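Beta-carbonic anhydrase (Methanothermobacter thermautotrophicus, PDB 1G5C) catalyses the reversible hydration of carbon dioxide to bicarbonate, as a zinc-dependent carbonic anhydrase of the beta class. Local coordinates at residues Asp51-Lys56 against Tyr75-Asn80; Gly153-Ile158 against Lys164-Asp169. One frame throughout, in Å; residues are numbered along the deposited sequence.

Contact 1 of 2, residues Asp51-Lys56 against Tyr75-Asn80. Unlike the reference sequence in segment 75-80: D79 (reference Val).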
ATOM      1  N   ASP A  51      13.472  -5.918   1.814  1.00 15.74           N
ATOM      2  CA  ASP A  51      13.385  -6.142   3.269  1.00 16.15           C
ATOM      3  C   ASP A  51      12.003  -6.174   3.926  1.00 17.30           C
ATOM      4  O   ASP A  51      11.862  -6.691   5.035  1.00 17.97           O
ATOM      5  CB  ASP A  51      14.230  -5.112   4.034  1.00 17.25           C
ATOM      6  CG  ASP A  51      15.732  -5.316   3.852  1.00 21.85           C
ATOM      7  OD1 ASP A  51      16.168  -6.423   3.465  1.00 21.02           O
ATOM      8  OD2 ASP A  51      16.486  -4.363   4.113  1.00 23.46           O
ATOM      9  N   ALA A  52      10.992  -5.611   3.279  1.00 16.23           N
ATOM     10  CA  ALA A  52       9.657  -5.620   3.871  1.00 15.49           C
ATOM     11  C   ALA A  52       8.578  -5.298   2.860  1.00 15.81           C
ATOM     12  O   ALA A  52       8.842  -4.635   1.861  1.00 15.05           O
ATOM     13  CB  ALA A  52       9.592  -4.594   5.017  1.00 17.57           C
ATOM     14  N   LYS A  53       7.365  -5.774   3.129  1.00 14.93           N
ATOM     15  CA  LYS A  53       6.205  -5.494   2.291  1.00 15.54           C
ATOM     16  C   LYS A  53       5.670  -4.219   2.932  1.00 17.78           C
ATOM     17  O   LYS A  53       5.633  -4.119   4.170  1.00 16.09           O
ATOM     18  CB  LYS A  53       5.172  -6.623   2.398  1.00 17.41           C
ATOM     19  CG  LYS A  53       5.489  -7.865   1.566  1.00 21.72           C
ATOM     20  CD  LYS A  53       6.769  -8.541   2.028  1.00 26.22           C
ATOM     21  CE  LYS A  53       7.012  -9.832   1.276  1.00 25.57           C
ATOM     22  NZ  LYS A  53       8.365 -10.372   1.518  1.00 26.43           N
ATOM     23  N   VAL A  54       5.250  -3.249   2.124  1.00 15.20           N
ATOM     24  CA  VAL A  54       4.809  -1.978   2.703  1.00 13.28           C
ATOM     25  C   VAL A  54       3.404  -1.542   2.293  1.00 13.16           C
ATOM     26  O   VAL A  54       3.099  -1.417   1.108  1.00 10.36           O
ATOM     27  CB  VAL A  54       5.825  -0.839   2.344  1.00 17.81           C
ATOM     28  CG1 VAL A  54       5.449   0.475   3.048  1.00  9.91           C
ATOM     29  CG2 VAL A  54       7.229  -1.246   2.758  1.00 15.08           C
ATOM     30  N   ILE A  55       2.553  -1.311   3.291  1.00 12.03           N
ATOM     31  CA  ILE A  55       1.183  -0.857   3.057  1.00  8.95           C
ATOM     32  C   ILE A  55       1.092   0.593   3.521  1.00 10.97           C
ATOM     33  O   ILE A  55       1.612   0.941   4.587  1.00 11.39           O
ATOM     34  CB  ILE A  55       0.189  -1.717   3.855  1.00 10.39           C
ATOM     35  CG1 ILE A  55       0.300  -3.174   3.394  1.00 10.76           C
ATOM     36  CG2 ILE A  55      -1.247  -1.192   3.671  1.00 10.18           C
ATOM     37  CD1 ILE A  55      -0.426  -4.194   4.302  1.00  9.38           C
ATOM     38  N   LYS A  56       0.442   1.447   2.735  1.00 10.01           N
ATOM     39  CA  LYS A  56       0.312   2.859   3.096  1.00 12.44           C
ATOM     40  C   LYS A  56      -1.032   3.439   2.679  1.00 14.03           C
ATOM     41  O   LYS A  56      -1.507   3.200   1.567  1.00 10.17           O
ATOM     42  CB  LYS A  56       1.409   3.719   2.419  1.00 10.62           C
ATOM     43  CG  LYS A  56       2.850   3.451   2.857  1.00 14.61           C
ATOM     44  CD  LYS A  56       3.829   4.416   2.137  1.00  7.77           C
ATOM     45  CE  LYS A  56       5.263   4.275   2.626  1.00 12.17           C
ATOM     46  NZ  LYS A  56       6.118   5.420   2.119  1.00 14.13           N
ATOM     47  N   TYR A  75      -0.241 -15.061   4.149  1.00 17.10           N
ATOM     48  CA  TYR A  75      -0.448 -16.360   3.529  1.00 19.06           C
ATOM     49  C   TYR A  75       0.319 -16.634   2.236  1.00 21.19           C
ATOM     50  O   TYR A  75       0.712 -17.771   1.977  1.00 22.78           O
ATOM     51  CB  TYR A  75      -1.950 -16.574   3.318  1.00 20.74           C
ATOM     52  CG  TYR A  75      -2.731 -16.424   4.609  1.00 21.31           C
ATOM     53  CD1 TYR A  75      -3.763 -15.492   4.727  1.00 22.74           C
ATOM     54  CD2 TYR A  75      -2.396 -17.187   5.735  1.00 25.10           C
ATOM     55  CE1 TYR A  75      -4.440 -15.322   5.933  1.00 21.31           C
ATOM     56  CE2 TYR A  75      -3.061 -17.029   6.943  1.00 20.97           C
ATOM     57  CZ  TYR A  75      -4.076 -16.094   7.039  1.00 24.66           C
ATOM     58  OH  TYR A  75      -4.708 -15.926   8.256  1.00 26.33           O
ATOM     59  N   ALA A  76       0.536 -15.602   1.432  1.00 19.48           N
ATOM     60  CA  ALA A  76       1.244 -15.776   0.168  1.00 21.51           C
ATOM     61  C   ALA A  76       2.743 -15.518   0.268  1.00 22.42           C
ATOM     62  O   ALA A  76       3.531 -16.120  -0.463  1.00 22.61           O
ATOM     63  CB  ALA A  76       0.647 -14.856  -0.887  1.00 16.60           C
ATOM     64  N   LEU A  77       3.135 -14.632   1.179  1.00 22.20           N
ATOM     65  CA  LEU A  77       4.531 -14.248   1.302  1.00 23.72           C
ATOM     66  C   LEU A  77       5.222 -14.623   2.599  1.00 24.80           C
ATOM     67  O   LEU A  77       6.345 -14.189   2.844  1.00 25.93           O
ATOM     68  CB  LEU A  77       4.654 -12.740   1.049  1.00 23.56           C
ATOM     69  CG  LEU A  77       4.200 -12.321  -0.366  1.00 25.89           C
ATOM     70  CD1 LEU A  77       4.002 -10.793  -0.465  1.00 21.81           C
ATOM     71  CD2 LEU A  77       5.260 -12.794  -1.371  1.00 24.56           C
ATOM     72  N   GLY A  78       4.558 -15.426   3.424  1.00 22.37           N
ATOM     73  CA  GLY A  78       5.155 -15.862   4.677  1.00 22.13           C
ATOM     74  C   GLY A  78       5.416 -14.825   5.766  1.00 21.08           C
ATOM     75  O   GLY A  78       6.225 -15.062   6.663  1.00 19.17           O
ATOM     76  N   ASP A  79       4.753 -13.676   5.715  1.00 20.40           N
ATOM     77  CA  ASP A  79       4.974 -12.670   6.755  1.00 19.89           C
ATOM     78  C   ASP A  79       4.523 -13.173   8.114  1.00 15.96           C
ATOM     79  O   ASP A  79       3.433 -13.742   8.254  1.00 15.88           O
ATOM     80  CB  ASP A  79       4.241 -11.378   6.403  1.00 22.25           C
ATOM     81  CG  ASP A  79       4.932 -10.629   5.298  1.00 28.63           C
ATOM     82  OD1 ASP A  79       4.301  -9.771   4.657  1.00 41.15           O
ATOM     83  OD2 ASP A  79       6.126 -10.899   5.075  1.00 34.82           O
ATOM     84  N   ASN A  80       5.368 -12.973   9.114  1.00 16.21           N
ATOM     85  CA  ASN A  80       5.040 -13.427  10.455  1.00 18.82           C
ATOM     86  C   ASN A  80       5.217 -12.300  11.456  1.00 17.97           C
ATOM     87  O   ASN A  80       5.143 -12.510  12.656  1.00 16.71           O
ATOM     88  CB  ASN A  80       5.903 -14.651  10.839  1.00 19.37           C
ATOM     89  CG  ASN A  80       7.389 -14.355  10.843  1.00 24.65           C
ATOM     90  OD1 ASN A  80       7.813 -13.225  11.083  1.00 24.84           O
ATOM     91  ND2 ASN A  80       8.197 -15.389  10.590  1.00 29.08           N
TER
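The aliphatic stem of K53 lies across L77 and D79, and this one lysine makes the whole contact from the strand's side. CE of K53 sits 3.6 Å from CD1 of L77 and also rests against its CB, while CG of K53 reaches the same methyl group from farther back. The two side chains are turned at an angle to each other. The lysine bends at its second torsion (chi2 64°) and runs extended beyond it, which carries CD and CE past both partners, so that methylenes rather than the ammonium meet the leucine.

K53 lies on strand 53-57, outermost within this chain and bonded through the backbone of V54 and K56 to the second subunit. L77 lies in the last part of helix 64-77, which follows that strand and leads through G78 and D79 into strand 81-87. Strand, helix and strand thus form a beta-alpha-beta crossover, with strand 27-32 between its two parallel strands. G78 leaves the helix with positive phi (67°), a conformation that by itself favours glycine, and the chain passes on to D79.

The polar part is electrostatic and loose. The carboxylate of D79, a residue that differs from the reference sequence, lies against the lysine stem, with OD1 3.8 Å from CD of K53. NZ of K53 stays 4.2 Å from OD2 of D79, beyond a salt bridge, though the opposite charges probably attract. The ammonium is held instead by D17 in a salt bridge and by S19 in a hydrogen bond; OG of S19 is also bonded to the carbonyl of L77, tying L77 to the same polar group.

Contact 2 of 2, residues Gly153-Ile158 against Lys164-Asp169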
ATOM      1  N   GLY A 153       3.294  -1.867  17.430  1.00 17.15           N
ATOM      2  CA  GLY A 153       2.845  -0.524  17.134  1.00 16.15           C
ATOM      3  C   GLY A 153       3.925   0.453  17.545  1.00 18.48           C
ATOM      4  O   GLY A 153       4.420   0.393  18.672  1.00 15.25           O
ATOM      5  N   LEU A 154       4.286   1.354  16.633  1.00 16.18           N
ATOM      6  CA  LEU A 154       5.327   2.337  16.887  1.00 14.52           C
ATOM      7  C   LEU A 154       4.872   3.665  16.340  1.00 17.23           C
ATOM      8  O   LEU A 154       3.967   3.728  15.509  1.00 16.38           O
ATOM      9  CB  LEU A 154       6.628   1.971  16.139  1.00 15.37           C
ATOM     10  CG  LEU A 154       7.264   0.588  16.292  1.00 14.70           C
ATOM     11  CD1 LEU A 154       8.494   0.484  15.387  1.00 15.88           C
ATOM     12  CD2 LEU A 154       7.648   0.364  17.731  1.00 15.59           C
ATOM     13  N   ILE A 155       5.496   4.731  16.828  1.00 13.79           N
ATOM     14  CA  ILE A 155       5.233   6.041  16.287  1.00 16.16           C
ATOM     15  C   ILE A 155       6.609   6.661  16.041  1.00 17.18           C
ATOM     16  O   ILE A 155       7.507   6.570  16.896  1.00 16.56           O
ATOM     17  CB  ILE A 155       4.394   6.931  17.220  1.00 17.44           C
ATOM     18  CG1 ILE A 155       4.119   8.257  16.502  1.00 18.42           C
ATOM     19  CG2 ILE A 155       5.109   7.162  18.531  1.00 15.21           C
ATOM     20  CD1 ILE A 155       3.031   9.110  17.137  1.00 17.35           C
ATOM     21  N   ILE A 156       6.786   7.258  14.866  1.00 15.45           N
ATOM     22  CA  ILE A 156       8.061   7.876  14.527  1.00 15.85           C
ATOM     23  C   ILE A 156       7.967   9.407  14.527  1.00 14.81           C
ATOM     24  O   ILE A 156       6.954   9.964  14.114  1.00 14.07           O
ATOM     25  CB  ILE A 156       8.550   7.399  13.115  1.00 16.09           C
ATOM     26  CG1 ILE A 156       9.980   7.882  12.861  1.00 18.46           C
ATOM     27  CG2 ILE A 156       7.618   7.942  12.002  1.00 12.51           C
ATOM     28  CD1 ILE A 156      10.610   7.274  11.574  1.00 19.82           C
ATOM     29  N   ASP A 157       9.018  10.075  15.007  1.00 14.48           N
ATOM     30  CA  ASP A 157       9.075  11.541  14.988  1.00 14.60           C
ATOM     31  C   ASP A 157       9.285  11.890  13.510  1.00 16.27           C
ATOM     32  O   ASP A 157      10.301  11.516  12.927  1.00 16.94           O
ATOM     33  CB  ASP A 157      10.269  12.047  15.810  1.00 16.67           C
ATOM     34  CG  ASP A 157      10.348  13.572  15.850  1.00 22.10           C
ATOM     35  OD1 ASP A 157      10.424  14.216  14.769  1.00 21.74           O
ATOM     36  OD2 ASP A 157      10.330  14.133  16.963  1.00 26.43           O
ATOM     37  N   ILE A 158       8.347  12.616  12.912  1.00 16.99           N
ATOM     38  CA  ILE A 158       8.433  12.929  11.497  1.00 19.32           C
ATOM     39  C   ILE A 158       9.636  13.784  11.062  1.00 20.77           C
ATOM     40  O   ILE A 158      10.003  13.806   9.879  1.00 21.47           O
ATOM     41  CB  ILE A 158       7.092  13.559  11.008  1.00 17.67           C
ATOM     42  CG1 ILE A 158       6.996  13.480   9.474  1.00 17.15           C
ATOM     43  CG2 ILE A 158       6.960  15.011  11.494  1.00 16.63           C
ATOM     44  CD1 ILE A 158       7.022  12.048   8.915  1.00 12.10           C
ATOM     45  N   LYS A 164       9.396   5.549  18.753  1.00 20.05           N
ATOM     46  CA  LYS A 164       8.910   5.402  20.113  1.00 17.56           C
ATOM     47  C   LYS A 164       7.966   4.195  20.096  1.00 17.00           C
ATOM     48  O   LYS A 164       7.002   4.168  19.347  1.00 15.07           O
ATOM     49  CB  LYS A 164       8.157   6.655  20.552  1.00 20.04           C
ATOM     50  CG  LYS A 164       7.389   6.460  21.854  1.00 17.17           C
ATOM     51  CD  LYS A 164       6.541   7.668  22.197  1.00 18.49           C
ATOM     52  CE  LYS A 164       5.758   7.444  23.517  1.00 22.31           C
ATOM     53  NZ  LYS A 164       4.878   8.608  23.837  1.00 22.81           N
ATOM     54  N   PRO A 165       8.256   3.162  20.893  1.00 16.88           N
ATOM     55  CA  PRO A 165       7.337   2.025  20.853  1.00 20.25           C
ATOM     56  C   PRO A 165       6.043   2.282  21.619  1.00 19.74           C
ATOM     57  O   PRO A 165       6.066   2.890  22.688  1.00 21.88           O
ATOM     58  CB  PRO A 165       8.173   0.877  21.439  1.00 19.49           C
ATOM     59  CG  PRO A 165       9.095   1.575  22.380  1.00 25.14           C
ATOM     60  CD  PRO A 165       9.486   2.842  21.644  1.00 18.33           C
ATOM     61  N   LEU A 166       4.918   1.848  21.047  1.00 19.28           N
ATOM     62  CA  LEU A 166       3.609   2.009  21.682  1.00 18.82           C
ATOM     63  C   LEU A 166       3.125   0.654  22.177  1.00 20.64           C
ATOM     64  O   LEU A 166       2.471   0.551  23.211  1.00 19.59           O
ATOM     65  CB  LEU A 166       2.593   2.606  20.699  1.00 20.50           C
ATOM     66  CG  LEU A 166       2.927   4.052  20.282  1.00 24.85           C
ATOM     67  CD1 LEU A 166       1.918   4.572  19.274  1.00 18.73           C
ATOM     68  CD2 LEU A 166       2.937   4.947  21.535  1.00 19.84           C
ATOM     69  N   TYR A 167       3.446  -0.390  21.424  1.00 20.27           N
ATOM     70  CA  TYR A 167       3.060  -1.735  21.800  1.00 21.20           C
ATOM     71  C   TYR A 167       4.019  -2.722  21.192  1.00 21.15           C
ATOM     72  O   TYR A 167       4.269  -2.710  19.991  1.00 19.96           O
ATOM     73  CB  TYR A 167       1.637  -2.055  21.348  1.00 22.11           C
ATOM     74  CG  TYR A 167       1.248  -3.498  21.613  1.00 26.76           C
ATOM     75  CD1 TYR A 167       1.581  -4.504  20.704  1.00 27.75           C
ATOM     76  CD2 TYR A 167       0.609  -3.867  22.801  1.00 29.58           C
ATOM     77  CE1 TYR A 167       1.302  -5.842  20.968  1.00 29.11           C
ATOM     78  CE2 TYR A 167       0.323  -5.205  23.076  1.00 29.84           C
ATOM     79  CZ  TYR A 167       0.671  -6.182  22.156  1.00 30.67           C
ATOM     80  OH  TYR A 167       0.402  -7.503  22.421  1.00 31.71           O
ATOM     81  N   LEU A 168       4.563  -3.579  22.041  1.00 19.66           N
ATOM     82  CA  LEU A 168       5.495  -4.601  21.583  1.00 24.60           C
ATOM     83  C   LEU A 168       4.993  -5.999  21.842  1.00 28.09           C
ATOM     84  O   LEU A 168       4.697  -6.370  22.992  1.00 26.17           O
ATOM     85  CB  LEU A 168       6.866  -4.440  22.248  1.00 25.18           C
ATOM     86  CG  LEU A 168       7.663  -3.182  21.838  1.00 28.60           C
ATOM     87  CD1 LEU A 168       9.048  -3.223  22.517  1.00 25.69           C
ATOM     88  CD2 LEU A 168       7.826  -3.141  20.300  1.00 24.57           C
ATOM     89  N   ASP A 169       4.839  -6.751  20.751  1.00 31.59           N
ATOM     90  CA  ASP A 169       4.324  -8.113  20.784  1.00 37.31           C
ATOM     91  C   ASP A 169       5.568  -9.040  20.881  1.00 40.42           C
ATOM     92  O   ASP A 169       6.735  -8.578  20.923  1.00 38.31           O
ATOM     93  CB  ASP A 169       3.594  -8.398  19.466  1.00 37.72           C
ATOM     94  CG  ASP A 169       2.461  -9.391  19.671  1.00 37.82           C
ATOM     95  OD1 ASP A 169       2.092  -9.732  20.831  1.00 41.29           O
ATOM     96  OD2 ASP A 169       1.882  -9.792  18.660  1.00 31.35           O
TER
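G153 and Y167 bond to each other in both directions, opening an antiparallel ladder of backbone bonds. N of G153 gives its hydrogen to O of Y167 at 2.9 Å. O of G153 is gripped twice, by N of Y167 at 3.0 Å and by N of L166 at 2.8 Å; both donors come from the same face of its carbonyl plane and are tilted out of it. Two residues opposite one make this a classic beta bulge.

Farther along, I155 and K164 form the next hydrogen-bonded pair. N of I155 donates to O of K164 at 3.0 Å, and O of I155 receives N of K164 at 2.8 Å. L154 and P165 form the non-hydrogen-bonded pair between, which suits a proline without an N-H; L154 makes its backbone bonds to I84 and G86 of strand 81-87.

On one face CD2 of L154 touches CB of P165 at 3.8 Å. On the other, CG2 of I155 lies 3.7 Å from CB of K164. L166, at the corner of the chain, brings CD1 to within 4.0 Å of CB of I155 and also packs on helix 128-141. NZ of K164 forms a salt bridge with E129 of that helix. Backbone bonds therefore set the register of this hairpin, strands 150-156 and 163-165, and the side chains add a few apolar contacts.

Contacts 1 and 2 belong to the same mixed sheet but, within this chain, to its opposite margins: residues 51-56 lie on the outermost strand 53-57, which bonds to the second subunit, residues 164-169 on and beyond the outermost strand 163-165. Strands 27-32, 81-87 and 150-156 run between. The centres of the contacts are 19 Å apart and their nearest atoms about 7 Å, without touching. Contact 1 joins a strand to a helix through side chains, contact 2 strand to strand through backbone bonds. The zinc ion, held by C32, H87 and C90, is about 9 Å from the side chain of I155 in contact 2. A calcium ion is about 8 Å from the side chain of Y167 in contact 2, and one is about 14 Å from that of D79 in contact 1.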